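Local structure of 3',5'-nucleoside bisphosphate phosphatase (Chromobacterium violaceum, 2YB1) at residues A[34-39]-A[43-48]; A[62-67]-A[189-194]. The protein hydrolyses nucleoside 3',5'-bisphosphates to nucleoside 5'-phosphates and orthophosphate, using three bound manganese ions. One frame throughout, in Å; residues are numbered along the deposited sequence.

Contact 1: residues A[34-39]-A[43-48]; sequences LALTDH and GGLAEA. With MN (manganese (II) ion), chain B.
The carboxylate of Asp-38 reaches Gly-44 through one water, which donates to OD2 of Asp-38 (2.8 Å) and accepts from N of Gly-44 (2.9 Å). Ser-10 and Ser-13 bond to OD2 and OD1 of the same carboxylate, fixing its rotation. The ring of His-39 serves the metal centre instead: His-9 stacks on it, the ring of His-75 meets it at a steep angle, and at its NE2 corner a manganese is bound at 2.2 Å, a site shared with Asp-14 and His-250. Strand 33-36 and helix 45-54 are the first two elements of a beta-alpha-beta unit completed by strand 59-69, and 34-39 runs from the strand into the metal centre at its C-terminal end, as in TIM-barrel-like PHP domains. The helix rests on the strand through Leu-36. With CG anti to the backbone N (chi1 174°) the branch points at the helix start, and CD2 of Leu-36 comes within 3.6 Å of O of Gly-44. The same CD2 meets the methyl CB of Ala-48 at 3.7 Å, while O of Gly-44 also takes the first-turn bond from N of Ala-48. Leu-45 reaches across with the end of its side chain, laying CD2 against O of Leu-36 at 3.5 Å and near CB of Leu-36. Beyond the pair, Leu-36 packs on Phe-8, and Ala-48 on Phe-59 and Ile-23.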
loop_
_atom_site.group_PDB
_atom_site.type_symbol
_atom_site.label_atom_id
_atom_site.label_comp_id
_atom_site.label_asym_id
_atom_site.label_seq_id
_atom_site.Cartn_x
_atom_site.Cartn_y
_atom_site.Cartn_z
ATOM N N LEU A 34 -9.398 7.954 8.165
ATOM C CA LEU A 34 -8.353 7.796 7.145
ATOM C C LEU A 34 -7.139 7.042 7.702
ATOM O O LEU A 34 -6.858 7.111 8.911
ATOM C CB LEU A 34 -7.890 9.162 6.631
ATOM C CG LEU A 34 -8.909 10.077 5.939
ATOM C CD1 LEU A 34 -8.294 11.464 5.648
ATOM C CD2 LEU A 34 -9.446 9.453 4.652
ATOM N N ALA A 35 -6.434 6.314 6.834
ATOM C CA ALA A 35 -5.118 5.759 7.184
ATOM C C ALA A 35 -4.133 5.880 6.018
ATOM O O ALA A 35 -4.393 5.374 4.924
ATOM C CB ALA A 35 -5.233 4.288 7.669
ATOM N N LEU A 36 -3.009 6.568 6.252
ATOM C CA LEU A 36 -1.955 6.684 5.242
ATOM C C LEU A 36 -1.106 5.412 5.284
ATOM O O LEU A 36 -0.660 4.998 6.359
ATOM C CB LEU A 36 -1.085 7.930 5.497
ATOM C CG LEU A 36 0.156 8.126 4.606
ATOM C CD1 LEU A 36 -0.229 8.222 3.135
ATOM C CD2 LEU A 36 0.966 9.356 5.039
ATOM N N THR A 37 -0.978 4.725 4.153
ATOM C CA THR A 37 -0.160 3.517 4.156
ATOM C C THR A 37 0.871 3.586 3.054
ATOM O O THR A 37 0.699 2.984 1.985
ATOM C CB THR A 37 -1.099 2.311 3.888
ATOM O OG1 THR A 37 -1.792 2.517 2.650
ATOM C CG2 THR A 37 -2.160 2.222 4.963
ATOM N N ASP A 38 2.024 4.156 3.376
ATOM C CA ASP A 38 3.101 4.262 2.403
ATOM C C ASP A 38 3.865 2.957 2.359
ATOM O O ASP A 38 3.878 2.209 3.347
ATOM C CB ASP A 38 4.021 5.438 2.733
ATOM C CG ASP A 38 3.490 6.751 2.188
ATOM O OD1 ASP A 38 3.256 6.830 0.964
ATOM O OD2 ASP A 38 3.293 7.691 2.981
ATOM N N HIS A 39 4.486 2.678 1.213
ATOM C CA HIS A 39 5.272 1.457 1.038
ATOM C C HIS A 39 6.486 1.434 1.949
ATOM O O HIS A 39 7.301 2.357 1.922
ATOM C CB HIS A 39 5.786 1.362 -0.394
ATOM C CG HIS A 39 4.712 1.179 -1.419
ATOM N ND1 HIS A 39 4.046 -0.016 -1.587
ATOM C CD2 HIS A 39 4.220 2.022 -2.360
ATOM C CE1 HIS A 39 3.181 0.100 -2.582
ATOM N NE2 HIS A 39 3.268 1.325 -3.069
ATOM N N GLY A 43 7.446 7.330 7.299
ATOM C CA GLY A 43 7.942 8.698 7.393
ATOM C C GLY A 43 6.920 9.801 7.211
ATOM O O GLY A 43 7.176 10.964 7.555
ATOM N N GLY A 44 5.759 9.458 6.664
ATOM C CA GLY A 44 4.733 10.460 6.446
ATOM C C GLY A 44 3.637 10.519 7.497
ATOM O O GLY A 44 2.765 11.401 7.438
ATOM N N LEU A 45 3.677 9.599 8.460
ATOM C CA LEU A 45 2.578 9.450 9.422
ATOM C C LEU A 45 2.373 10.636 10.380
ATOM O O LEU A 45 1.232 11.040 10.612
ATOM C CB LEU A 45 2.698 8.128 10.211
ATOM C CG LEU A 45 2.610 6.855 9.368
ATOM C CD1 LEU A 45 2.658 5.610 10.261
ATOM C CD2 LEU A 45 1.337 6.867 8.489
ATOM N N ALA A 46 3.451 11.179 10.948
ATOM C CA ALA A 46 3.319 12.305 11.886
ATOM C C ALA A 46 2.672 13.507 11.206
ATOM O O ALA A 46 1.785 14.159 11.772
ATOM C CB ALA A 46 4.673 12.703 12.457
ATOM N N GLU A 47 3.122 13.803 9.994
ATOM C CA GLU A 47 2.547 14.906 9.225
ATOM C C GLU A 47 1.080 14.632 8.860
ATOM O O GLU A 47 0.210 15.506 9.009
ATOM C CB GLU A 47 3.361 15.161 7.956
ATOM C CG GLU A 47 2.799 16.278 7.087
ATOM C CD GLU A 47 3.594 16.489 5.809
ATOM O OE1 GLU A 47 4.774 16.081 5.750
ATOM O OE2 GLU A 47 3.027 17.068 4.861
ATOM N N ALA A 48 0.808 13.430 8.360
ATOM C CA ALA A 48 -0.561 13.060 8.008
ATOM C C ALA A 48 -1.482 13.162 9.222
ATOM O O ALA A 48 -2.598 13.669 9.117
ATOM C CB ALA A 48 -0.616 11.639 7.408
HETATM MN MN MN B . 2.273 2.031 -4.912
HETATM O O HOH W 1 4.078 7.308 5.686
#

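Contact 2: residues A[62-67]-A[189-194]; sequences GVEVSV and IAHPGR. With MN (manganese (II) ion), chain D; MN (manganese (II) ion), chain C; PO4 (phosphate ion), chain F.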
loop_
_atom_site.group_PDB
_atom_site.type_symbol
_atom_site.label_atom_id
_atom_site.label_comp_id
_atom_site.label_asym_id
_atom_site.label_seq_id
_atom_site.Cartn_x
_atom_site.Cartn_y
_atom_site.Cartn_z
ATOM N N GLY A 62 -0.584 3.857 9.471
ATOM C CA GLY A 62 -0.624 2.725 8.558
ATOM C C GLY A 62 0.681 2.549 7.812
ATOM O O GLY A 62 1.574 3.394 7.888
ATOM N N VAL A 63 0.816 1.413 7.131
ATOM C CA VAL A 63 1.972 1.149 6.292
ATOM C C VAL A 63 1.595 0.050 5.290
ATOM O O VAL A 63 0.669 -0.719 5.535
ATOM C CB VAL A 63 3.163 0.673 7.147
ATOM C CG1 VAL A 63 2.873 -0.702 7.726
ATOM C CG2 VAL A 63 4.476 0.664 6.329
ATOM N N GLU A 64 2.298 -0.013 4.166
ATOM C CA GLU A 64 2.125 -1.124 3.234
ATOM C C GLU A 64 3.454 -1.858 3.030
ATOM O O GLU A 64 4.400 -1.311 2.448
ATOM C CB GLU A 64 1.568 -0.642 1.886
ATOM C CG GLU A 64 1.308 -1.812 0.946
ATOM C CD GLU A 64 0.619 -1.417 -0.327
ATOM O OE1 GLU A 64 0.700 -0.240 -0.715
ATOM O OE2 GLU A 64 -0.031 -2.298 -0.926
ATOM N N VAL A 65 3.513 -3.108 3.484
ATOM C CA VAL A 65 4.771 -3.865 3.511
ATOM C C VAL A 65 4.917 -4.823 2.338
ATOM O O VAL A 65 4.026 -5.632 2.082
ATOM C CB VAL A 65 4.886 -4.705 4.800
ATOM C CG1 VAL A 65 6.293 -5.377 4.879
ATOM C CG2 VAL A 65 4.588 -3.836 6.029
ATOM N N SER A 66 6.045 -4.716 1.636
ATOM C CA SER A 66 6.362 -5.570 0.489
ATOM C C SER A 66 6.819 -6.940 0.971
ATOM O O SER A 66 7.704 -7.043 1.825
ATOM C CB SER A 66 7.483 -4.946 -0.351
ATOM O OG SER A 66 7.181 -3.608 -0.736
ATOM N N VAL A 67 6.218 -7.981 0.398
ATOM C CA VAL A 67 6.447 -9.363 0.807
ATOM C C VAL A 67 6.698 -10.244 -0.423
ATOM O O VAL A 67 6.025 -10.102 -1.447
ATOM C CB VAL A 67 5.223 -9.912 1.614
ATOM C CG1 VAL A 67 5.266 -11.453 1.750
ATOM C CG2 VAL A 67 5.154 -9.261 2.989
ATOM N N ILE A 189 -4.183 -8.259 4.187
ATOM C CA ILE A 189 -3.758 -8.593 2.832
ATOM C C ILE A 189 -4.341 -7.542 1.894
ATOM O O ILE A 189 -5.566 -7.367 1.817
ATOM C CB ILE A 189 -4.268 -9.976 2.399
ATOM C CG1 ILE A 189 -3.578 -11.080 3.215
ATOM C CG2 ILE A 189 -4.035 -10.178 0.898
ATOM C CD1 ILE A 189 -4.215 -12.454 3.043
ATOM N N ALA A 190 -3.464 -6.840 1.182
ATOM C CA ALA A 190 -3.898 -5.722 0.353
ATOM C C ALA A 190 -4.318 -6.197 -1.038
ATOM O O ALA A 190 -3.761 -7.161 -1.563
ATOM C CB ALA A 190 -2.787 -4.677 0.246
ATOM N N HIS A 191 -5.342 -5.549 -1.586
ATOM C CA HIS A 191 -5.764 -5.732 -2.975
ATOM C C HIS A 191 -5.547 -7.148 -3.524
ATOM O O HIS A 191 -4.839 -7.343 -4.513
ATOM C CB HIS A 191 -5.141 -4.657 -3.886
ATOM C CG HIS A 191 -3.649 -4.588 -3.813
ATOM N ND1 HIS A 191 -2.836 -5.650 -4.146
ATOM C CD2 HIS A 191 -2.819 -3.576 -3.452
ATOM C CE1 HIS A 191 -1.572 -5.299 -3.988
ATOM N NE2 HIS A 191 -1.536 -4.046 -3.570
ATOM N N PRO A 192 -6.191 -8.143 -2.894
ATOM C CA PRO A 192 -5.994 -9.552 -3.261
ATOM C C PRO A 192 -6.394 -9.875 -4.713
ATOM O O PRO A 192 -5.871 -10.823 -5.294
ATOM C CB PRO A 192 -6.868 -10.306 -2.245
ATOM C CG PRO A 192 -7.903 -9.301 -1.801
ATOM C CD PRO A 192 -7.155 -7.984 -1.789
ATOM N N GLY A 193 -7.277 -9.078 -5.299
ATOM C CA GLY A 193 -7.710 -9.306 -6.668
ATOM C C GLY A 193 -6.640 -9.058 -7.714
ATOM O O GLY A 193 -6.799 -9.449 -8.876
ATOM N N ARG A 194 -5.547 -8.414 -7.308
ATOM C CA ARG A 194 -4.438 -8.129 -8.220
ATOM C C ARG A 194 -3.472 -9.307 -8.357
ATOM O O ARG A 194 -2.668 -9.339 -9.283
ATOM C CB ARG A 194 -3.643 -6.898 -7.764
ATOM C CG ARG A 194 -4.397 -5.589 -7.803
ATOM C CD ARG A 194 -3.631 -4.534 -8.612
ATOM N NE ARG A 194 -2.203 -4.439 -8.266
ATOM C CZ ARG A 194 -1.637 -3.405 -7.642
ATOM N NH1 ARG A 194 -2.376 -2.360 -7.275
ATOM N NH2 ARG A 194 -0.330 -3.413 -7.384
HETATM MN MN MN D . 0.018 -2.691 -3.004
HETATM MN MN MN C . -0.793 0.732 -2.111
HETATM P P PO4 F . -0.079 -0.495 -4.609
HETATM O O1 PO4 F . -0.876 -0.323 -5.889
HETATM O O2 PO4 F . 0.569 0.806 -4.251
HETATM O O3 PO4 F . -0.997 -0.886 -3.461
HETATM O O4 PO4 F . 0.944 -1.582 -4.825
#
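Glu-64 and Ala-190 mark the nearest backbone approach, CA to CA 8.1 Å, too far for main-chain bonding: 62-67 is a run of extended strand, and strand 72-79 lies between it and strand 186-189 in the sheet. After Ala-190 the chain turns sharply. His-191 has left-handed backbone angles, and residues 192-194 form a 3-10 turn in which N of Arg-194 bonds to O of His-191 (3.1 Å). The side chains bridge the gap through metal. With CG anti to its backbone N (chi1 -177°) and the chain extended beyond, Glu-64 holds out a carboxylate that spans two manganese ions: OE2 binds one at 2.1 Å and OE1 the other at 2.3 Å. NE2 of His-191 binds the ion held by OE2, also at 2.1 Å; chi1 of 55° places CG of His-191 between the backbone N and the carbonyl carbon, which helps turn NE2 toward the ion. CB of Ala-190 lies over one face of this ring, off toward the rim, and touches OE2 of Glu-64 at 3.8 Å. The guanidinium of Arg-194 covers the opposite face, its CZ 4.1 Å above the ring centre. From there NH1 of Arg-194 gives O1 of the phosphate a nearly straight bond (2.9 Å, 170°) at the guanidinium edge, whereas NH2 makes a weak one to O4. Phosphate O3 bridges both ions, close to the plane of the His-191 ring at its edge. His-75 completes the protein ligands of the ion shared with His-191, while His-7, His-9 and Asp-248 join Glu-64 at the other. The phosphate, probably from the crystallisation medium, occupies a plausible place for the orthophosphate product. A carboxylate bridging two metals beside histidines from a neighbouring strand and from loops after strands is characteristic of the trinuclear PHP phosphatase active site.

Contact 1 closes before contact 2 opens along the chain, and their centres lie about 15 Å apart. They share one sheet: strands 33-36 and 59-69 are parallel neighbours joined through helix 45-54, so contact 1 packs that helix on the outside while contact 2 reaches from strand 59-69, past strand 72-79, to the loop after strand 186-189. The two also touch directly. O of Asp-38 and N of Glu-64, 2.8 Å apart, probably form a hydrogen bond between the two segments, and CE1 of His-39 packs 3.1 Å from OE1 of Glu-64. Residues 34-39 and 62-67 thus bring ligands of all three manganese ions side by side, with His-191 adding a further ligand to one of them.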